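Local coordinates for endo-1,3-beta-glucanase, family GH16 (Zobellia galactanivorans, PDB 4BPZ), which probably hydrolyses internal beta-1,3-glucosidic bonds of glucans such as algal laminarin, this chain being its calcium-binding glycoside hydrolase family 16 catalytic domain, at residues 156-161 with 198-203; 114-119 with 141-146; 171-176 with 206-211. The protein carries 1 engineered substitution. All coordinates share one frame; numbering follows the deposited sequence.

Contact 1: 156-161 with 198-203; sequences TIAHFH and MKVFLD. With GLC (alpha-D-glucopyranose), chain C.
Phe160 reaches across from strand 156-161 to meet Met198 and Val200 of the antiparallel strand 198-202. The strand axes come no closer than 8.2 Å, and no hydrogen bond joins the segments. This is face-to-face packing of two beta layers, as expected in the beta-jelly-roll sandwich of family 16. Thr156, Ala158 and Phe160 point toward the other layer, as do Met198, Val200 and Leu202. All six are buried.

Phe160 contributes the largest single share of the buried surface. Its CG is anti to the carbonyl carbon (chi1 -62°), and the outer end of the ring is the part that touches. CE2 lies 3.6 Å from Met198 CB, and CZ lies 4.0 Å from Val200 CG2. Both partners approach the ring obliquely. The Met198 side chain bends at chi3, and its SD lies 5.1 Å from the centroid of the Phe160 ring. That direction is 65° off the ring normal, so this Met-aromatic contact is also oblique. Met198 is modelled in two conformers, and this geometry belongs to one of them.

Val200 uses both branches. While CG2 meets Phe160, CG1 comes to 3.5 Å from Ala158 CB. The small methyl of Ala158 accepts this close approach at the middle of the contact. At the far end, Thr156 OG1 and Leu202 CD2 are 4.1 Å apart, a looser fit.

His161 lies on the same strand but takes no part in the packing. Its ring has GLC O2 over the centre of one face, in the glycan pocket. Strand 155-163 runs between strands 142-144 and 170-178. Strand 197-202 runs between strands 187-193 and 205-211. Ile143 touches both Phe160 and Met198, while Val207 touches Ala158.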
# COMPACT_ATOMS: atom_id res chain seq x y z
N THR A 156 5.44 4.99 12.54
CA THR A 156 5.21 4.35 11.24
C THR A 156 6.04 3.07 11.17
O THR A 156 7.07 2.94 11.84
CB THR A 156 5.55 5.29 10.04
OG1 THR A 156 6.94 5.49 9.93
CG2 THR A 156 4.83 6.61 10.12
N ILE A 157 5.60 2.24 10.25
CA ILE A 157 6.20 0.95 10.04
C ILE A 157 6.73 0.80 8.65
O ILE A 157 6.10 1.31 7.66
CB ILE A 157 5.05 -0.09 10.16
CG1 ILE A 157 4.51 -0.14 11.62
CG2 ILE A 157 5.46 -1.46 9.62
CD1 ILE A 157 3.09 -0.76 11.68
N ALA A 158 7.86 0.14 8.48
CA ALA A 158 8.41 -0.28 7.13
C ALA A 158 8.69 -1.73 7.39
O ALA A 158 9.27 -2.12 8.32
CB ALA A 158 9.76 0.42 6.84
N HIS A 159 8.31 -2.61 6.49
CA HIS A 159 8.47 -4.05 6.68
C HIS A 159 8.42 -4.95 5.46
O HIS A 159 7.55 -4.80 4.65
CB HIS A 159 7.25 -4.50 7.32
CG HIS A 159 7.52 -5.34 8.44
ND1 HIS A 159 7.51 -6.69 8.45
CD2 HIS A 159 7.81 -4.93 9.72
CE1 HIS A 159 7.78 -7.09 9.74
NE2 HIS A 159 7.92 -6.04 10.49
N PHE A 160 9.31 -5.87 5.35
CA PHE A 160 9.49 -6.73 4.20
C PHE A 160 8.92 -8.09 4.49
O PHE A 160 9.12 -8.60 5.62
CB PHE A 160 11.01 -6.83 3.88
CG PHE A 160 11.65 -5.54 3.52
CD1 PHE A 160 12.11 -4.61 4.45
CD2 PHE A 160 11.75 -5.18 2.13
CE1 PHE A 160 12.65 -3.39 4.06
CE2 PHE A 160 12.31 -3.99 1.76
CZ PHE A 160 12.76 -3.08 2.70
N HIS A 161 8.28 -8.67 3.51
CA HIS A 161 7.70 -10.03 3.64
C HIS A 161 8.08 -10.82 2.42
O HIS A 161 7.78 -10.36 1.28
CB HIS A 161 6.18 -10.00 3.75
CG HIS A 161 5.63 -9.17 4.87
ND1 HIS A 161 5.51 -7.79 4.89
CD2 HIS A 161 5.28 -9.58 6.12
CE1 HIS A 161 5.00 -7.42 6.08
NE2 HIS A 161 4.86 -8.49 6.80
N MET A 198 17.35 -2.49 -0.45
CA MET A 198 16.07 -1.74 -0.37
C MET A 198 16.08 -0.90 0.87
O MET A 198 16.29 -1.43 1.97
CB MET A 198 14.95 -2.70 -0.35
CG MET A 198 14.82 -3.41 -1.67
SD MET A 198 14.08 -4.99 -1.59
CE MET A 198 15.20 -6.04 -0.63
N LYS A 199 15.84 0.39 0.70
CA LYS A 199 15.89 1.34 1.80
C LYS A 199 14.53 2.04 1.87
O LYS A 199 14.07 2.55 0.84
CB LYS A 199 16.94 2.40 1.56
CG LYS A 199 18.37 1.87 1.42
CD LYS A 199 19.33 2.99 1.05
CE LYS A 199 20.72 2.53 0.74
NZ LYS A 199 21.62 3.67 0.54
N VAL A 200 13.90 2.06 3.04
CA VAL A 200 12.61 2.76 3.24
C VAL A 200 12.87 3.90 4.16
O VAL A 200 13.48 3.77 5.23
CB VAL A 200 11.54 1.81 3.79
CG1 VAL A 200 10.28 2.57 4.10
CG2 VAL A 200 11.34 0.67 2.82
N PHE A 201 12.39 5.09 3.74
CA PHE A 201 12.58 6.31 4.50
C PHE A 201 11.25 6.95 4.85
O PHE A 201 10.24 6.86 4.12
CB PHE A 201 13.31 7.35 3.59
CG PHE A 201 14.73 6.96 3.29
CD1 PHE A 201 15.79 7.42 4.06
CD2 PHE A 201 15.00 6.25 2.11
CE1 PHE A 201 17.12 7.07 3.71
CE2 PHE A 201 16.32 5.92 1.77
CZ PHE A 201 17.31 6.28 2.60
N LEU A 202 11.27 7.70 5.95
CA LEU A 202 10.25 8.68 6.32
C LEU A 202 10.96 10.01 6.26
O LEU A 202 11.90 10.24 7.05
CB LEU A 202 9.75 8.46 7.73
CG LEU A 202 8.84 9.62 8.24
CD1 LEU A 202 7.63 9.79 7.38
CD2 LEU A 202 8.42 9.34 9.70
N ASP A 203 10.63 10.85 5.27
CA ASP A 203 11.38 12.06 5.01
C ASP A 203 12.88 11.62 4.83
O ASP A 203 13.16 10.82 3.96
CB ASP A 203 11.08 13.12 6.08
CG ASP A 203 9.61 13.53 6.02
OD1 ASP A 203 9.04 13.65 4.93
OD2 ASP A 203 9.10 13.86 7.08
C1 GLC C . 1.94 -6.07 4.62
C2 GLC C . 1.17 -7.40 4.96
C3 GLC C . -0.08 -7.42 4.07
C4 GLC C . -0.88 -6.20 4.27
C5 GLC C . -0.01 -5.08 3.76
C6 GLC C . -0.65 -3.72 3.85
O1 GLC C . 2.66 -6.14 3.41
O2 GLC C . 2.06 -8.46 4.70
O3 GLC C . -0.89 -8.62 4.42
O4 GLC C . -2.12 -6.30 3.54
O5 GLC C . 1.17 -5.03 4.59
O6 GLC C . -0.98 -3.37 5.19

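Contact 2: 114-119 with 141-146; sequences IWTLGA and GSIDIL. Engineered in segment 141-146: Ser142 (natural residue Glu). With GLC (alpha-D-glucopyranose), chain C.
Trp115 and Asp144 lie side by side and line the glycan pocket from an antiparallel strand pair with a classic beta bulge. The pair belongs to the sheet that carries the substrate cleft of the family 16 jelly roll. One face of the Trp115 ring lies under the glucose, with GLC C5 3.4 Å above the ring plane. In the Asp144 conformer described, OD2 accepts a hydrogen bond from GLC O1 at 2.8 Å. That bond is provisional, because the carboxylate has a second position.

Ser142 is engineered, Glu in the natural protein. In one of its two conformers, Ser142 OG sits at the edge of the Trp115 ring, in plane, 3.5 Å from CE3, and donates to Thr116 O.

Behind them, Asn227 OD1 holds Trp115 NE1, and the backbones of Asp144 and Ser142 pair with His159 and His161 on the next strand. The other face of the strands is apolar packing: Ile114 CD1 lies 3.8 Å from Leu146 CB, and Tyr189 of strand 187-193 touches both side chains. Between the strands, Thr116 N bonds Ile143 O at 2.8 Å.

The bulge places Ile145 and Leu146 opposite the single residue Ile114. Ile114 O takes both amides: Leu146 N in the carbonyl plane at 3.0 Å, and Ile145 N tilted 18° from that plane at 2.9 Å.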
# COMPACT_ATOMS: atom_id res chain seq x y z
N ILE A 114 1.07 1.93 2.11
CA ILE A 114 1.73 2.19 0.81
C ILE A 114 2.68 0.99 0.68
O ILE A 114 3.59 0.88 1.52
CB ILE A 114 2.50 3.47 0.81
CG1 ILE A 114 1.61 4.69 1.17
CG2 ILE A 114 3.18 3.68 -0.57
CD1 ILE A 114 2.38 5.96 1.48
N TRP A 115 2.53 0.14 -0.32
CA TRP A 115 3.34 -1.08 -0.29
C TRP A 115 3.39 -1.66 -1.68
O TRP A 115 2.81 -1.11 -2.61
CB TRP A 115 2.78 -2.06 0.76
CG TRP A 115 1.35 -2.48 0.56
CD1 TRP A 115 0.21 -1.73 0.62
CD2 TRP A 115 0.89 -3.83 0.40
NE1 TRP A 115 -0.91 -2.50 0.52
CE2 TRP A 115 -0.51 -3.79 0.39
CE3 TRP A 115 1.53 -5.09 0.29
CZ2 TRP A 115 -1.33 -4.96 0.34
CZ3 TRP A 115 0.76 -6.23 0.23
CH2 TRP A 115 -0.65 -6.19 0.25
N THR A 116 4.15 -2.72 -1.83
CA THR A 116 4.33 -3.38 -3.14
C THR A 116 4.08 -4.87 -3.00
O THR A 116 4.26 -5.46 -1.95
CB THR A 116 5.75 -3.17 -3.72
OG1 THR A 116 6.68 -4.06 -3.08
CG2 THR A 116 6.23 -1.72 -3.66
N LEU A 117 3.72 -5.44 -4.15
CA LEU A 117 3.72 -6.88 -4.33
C LEU A 117 4.51 -7.18 -5.60
O LEU A 117 4.41 -6.45 -6.61
CB LEU A 117 2.31 -7.45 -4.49
CG LEU A 117 1.48 -7.63 -3.22
CD1 LEU A 117 0.03 -7.86 -3.48
CD2 LEU A 117 2.13 -8.72 -2.38
N GLY A 118 5.19 -8.33 -5.61
CA GLY A 118 5.71 -8.82 -6.85
C GLY A 118 4.62 -8.98 -7.87
O GLY A 118 3.52 -9.45 -7.57
N ALA A 119 4.95 -8.58 -9.13
CA ALA A 119 3.96 -8.65 -10.19
C ALA A 119 3.60 -10.09 -10.57
O ALA A 119 2.59 -10.26 -11.30
CB ALA A 119 4.36 -7.85 -11.42
N GLY A 141 7.13 -11.76 -2.96
CA GLY A 141 7.74 -10.66 -2.28
C GLY A 141 6.79 -9.49 -2.05
O GLY A 141 5.85 -9.23 -2.83
N SER A 142 7.11 -8.74 -1.01
CA SER A 142 6.45 -7.49 -0.79
C SER A 142 7.29 -6.56 0.04
O SER A 142 8.09 -7.00 0.88
CB SER A 142 5.36 -7.93 0.07
OG SER A 142 4.55 -6.81 0.43
N ILE A 143 7.17 -5.27 -0.27
CA ILE A 143 7.81 -4.21 0.46
C ILE A 143 6.77 -3.27 1.05
O ILE A 143 5.92 -2.73 0.32
CB ILE A 143 8.67 -3.40 -0.44
CG1 ILE A 143 9.69 -4.28 -1.19
CG2 ILE A 143 9.43 -2.25 0.30
CD1 ILE A 143 10.47 -3.61 -2.27
N ASP A 144 6.82 -3.06 2.36
CA ASP A 144 5.96 -2.01 2.96
C ASP A 144 6.80 -0.78 2.85
O ASP A 144 8.00 -0.80 3.25
CB ASP A 144 5.43 -2.47 4.40
CG ASP A 144 4.53 -3.72 4.20
OD1 ASP A 144 3.19 -3.37 3.86
OD2 ASP A 144 4.67 -4.72 4.80
N ILE A 145 6.30 0.28 2.24
CA ILE A 145 6.88 1.62 2.32
C ILE A 145 6.31 2.37 3.52
O ILE A 145 7.04 3.08 4.20
CB ILE A 145 6.65 2.35 1.01
CG1 ILE A 145 7.22 1.51 -0.16
CG2 ILE A 145 7.26 3.74 1.10
CD1 ILE A 145 6.97 2.14 -1.52
N LEU A 146 5.03 2.19 3.80
CA LEU A 146 4.42 2.80 4.98
C LEU A 146 3.29 1.92 5.40
O LEU A 146 2.44 1.50 4.59
CB LEU A 146 3.84 4.18 4.56
CG LEU A 146 3.01 4.99 5.58
CD1 LEU A 146 1.58 4.59 5.63
CD2 LEU A 146 3.75 5.07 6.96
C1 GLC C . 1.94 -6.07 4.62
C2 GLC C . 1.17 -7.40 4.96
C3 GLC C . -0.08 -7.42 4.07
C4 GLC C . -0.88 -6.20 4.27
C5 GLC C . -0.01 -5.08 3.76
C6 GLC C . -0.65 -3.72 3.85
O1 GLC C . 2.66 -6.14 3.41
O2 GLC C . 2.06 -8.46 4.70
O3 GLC C . -0.89 -8.62 4.42
O4 GLC C . -2.12 -6.30 3.54
O5 GLC C . 1.17 -5.03 4.59
O6 GLC C . -0.98 -3.37 5.19

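Contact 3: 171-176 with 206-211; sequences QNLGGT and LVYELK
The Tyr208 ring lies against the backbone of Gly174, with Gly174 CA on one face, 3.5 Å above the ring plane and offset toward the rim. This is a CH-pi contact, 3.7 Å from CA to the ring centroid and 15° off the normal. Gly175 N and Leu173 CD1 approach the same ring obliquely.

The Tyr208 ring is brought here by CG lying anti to the backbone N (chi1 -158°). Leu173 crosses it at about a right angle, and its CD1 is 3.7 Å from Tyr208 CE2. CD1 also reaches Leu210 CD1, at 4.2 Å. At the other end, Val207 CG1 packs 3.7 Å from Gly175 O.

The two antiparallel strands face each other from different layers at the surface of the sandwich. Gly175 comes closest to the opposing backbone, its CA 5.4 Å from Tyr208 CA. Gly175 has no side chain, and its CA lies near Val207 O. Val207 and Tyr208 form a classic beta bulge opposite Val200. Tyr208 points toward segment 171-176, and Val207 touches it through CG1. Strand 155-163 pairs with segment 171-176.

No direct hydrogen bond crosses between the segments. One water donates to Thr176 O, at 3.0 Å, and to Val207 O, at 2.8 Å. Between these segments the contact is therefore apolar and CH-pi packing, and a single water bridges two carbonyls, both acceptors, that cannot bond each other.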
# COMPACT_ATOMS: atom_id res chain seq x y z
N GLN A 171 10.03 -15.03 5.60
CA GLN A 171 10.80 -14.02 6.32
C GLN A 171 9.93 -12.79 6.46
O GLN A 171 9.24 -12.40 5.50
CB GLN A 171 12.07 -13.58 5.53
CG GLN A 171 13.00 -14.66 4.92
CD GLN A 171 13.85 -15.21 5.97
OE1 GLN A 171 13.84 -16.40 6.19
NE2 GLN A 171 14.60 -14.34 6.65
N ASN A 172 10.02 -12.12 7.61
CA ASN A 172 9.22 -10.89 7.85
C ASN A 172 10.00 -10.07 8.79
O ASN A 172 10.22 -10.48 9.93
CB ASN A 172 7.88 -11.42 8.48
CG ASN A 172 7.02 -10.40 9.20
OD1 ASN A 172 7.11 -9.22 8.95
ND2 ASN A 172 6.03 -10.91 9.95
N LEU A 173 10.46 -8.92 8.38
CA LEU A 173 11.27 -8.09 9.28
C LEU A 173 11.19 -6.67 8.85
O LEU A 173 10.79 -6.38 7.73
CB LEU A 173 12.72 -8.59 9.47
CG LEU A 173 13.38 -9.02 8.18
CD1 LEU A 173 13.66 -7.89 7.27
CD2 LEU A 173 14.72 -9.66 8.51
N GLY A 174 11.56 -5.76 9.72
CA GLY A 174 11.56 -4.38 9.41
C GLY A 174 11.79 -3.54 10.62
O GLY A 174 12.38 -3.96 11.59
N GLY A 175 11.32 -2.29 10.54
CA GLY A 175 11.53 -1.32 11.61
C GLY A 175 10.35 -0.39 11.74
O GLY A 175 9.36 -0.44 10.99
N THR A 176 10.47 0.51 12.69
CA THR A 176 9.47 1.56 12.92
C THR A 176 10.21 2.87 13.19
O THR A 176 11.42 2.88 13.51
CB THR A 176 8.53 1.34 14.14
OG1 THR A 176 9.37 1.34 15.30
CG2 THR A 176 7.78 0.09 13.97
N LEU A 206 16.00 6.94 7.82
CA LEU A 206 15.89 5.56 7.39
C LEU A 206 15.05 4.79 8.37
O LEU A 206 15.34 4.76 9.57
CB LEU A 206 17.29 4.98 7.26
CG LEU A 206 17.29 3.51 6.77
CD1 LEU A 206 17.02 3.43 5.27
CD2 LEU A 206 18.65 2.83 7.10
N VAL A 207 14.00 4.13 7.87
CA VAL A 207 13.20 3.26 8.71
C VAL A 207 13.79 1.87 8.72
O VAL A 207 13.93 1.24 9.79
CB VAL A 207 11.72 3.26 8.26
CG1 VAL A 207 10.91 2.49 9.25
CG2 VAL A 207 11.19 4.68 8.13
N TYR A 208 14.16 1.37 7.56
CA TYR A 208 14.81 0.05 7.49
C TYR A 208 15.55 -0.05 6.15
O TYR A 208 15.06 0.47 5.13
CB TYR A 208 13.79 -1.10 7.62
CG TYR A 208 14.41 -2.40 8.08
CD1 TYR A 208 14.65 -2.63 9.43
CD2 TYR A 208 14.79 -3.39 7.17
CE1 TYR A 208 15.27 -3.79 9.86
CE2 TYR A 208 15.39 -4.59 7.56
CZ TYR A 208 15.60 -4.80 8.96
OH TYR A 208 16.13 -5.96 9.40
N GLU A 209 16.65 -0.75 6.15
CA GLU A 209 17.34 -1.19 4.95
C GLU A 209 17.60 -2.65 4.99
O GLU A 209 18.22 -3.15 5.94
CB GLU A 209 18.67 -0.40 4.81
CG GLU A 209 19.58 -0.93 3.74
CD GLU A 209 20.80 -0.10 3.55
OE1 GLU A 209 20.91 1.01 4.09
OE2 GLU A 209 21.71 -0.54 2.80
N LEU A 210 17.21 -3.32 3.92
CA LEU A 210 17.40 -4.75 3.73
C LEU A 210 18.31 -4.99 2.58
O LEU A 210 18.07 -4.48 1.47
CB LEU A 210 16.04 -5.41 3.47
CG LEU A 210 16.14 -6.94 3.21
CD1 LEU A 210 16.75 -7.73 4.40
CD2 LEU A 210 14.74 -7.45 2.89
N LYS A 211 19.39 -5.71 2.79
CA LYS A 211 20.27 -6.13 1.71
C LYS A 211 19.54 -6.97 0.70
O LYS A 211 18.78 -7.86 1.06
CB LYS A 211 21.45 -6.90 2.35
CG LYS A 211 22.43 -7.38 1.34
CD LYS A 211 23.54 -8.16 2.06
CE LYS A 211 24.50 -8.73 1.08
NZ LYS A 211 25.20 -7.63 0.34
O HOH W 1 14.12 2.47 12.29

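Overall arrangement
From the N terminus, contact 2 comes first. It closes the loop between strand 110-118 and strand 142-144, and both of its segments precede the other two contacts. The chain then runs through strands 155-163 and 170-178, and later through 197-202 and 205-211. Contacts 1 and 3 pair these in alternating order, so they cross along the chain. Neither nests inside the other. Their centres are 6 Å apart, and each joins one beta layer to the other. Strand 155-163 lies next to 142-144, so contacts 1 and 2 share neighbouring strands. The glycan pocket is thus tied through 155-163 to the sandwich interior, while contact 3 lies farther out.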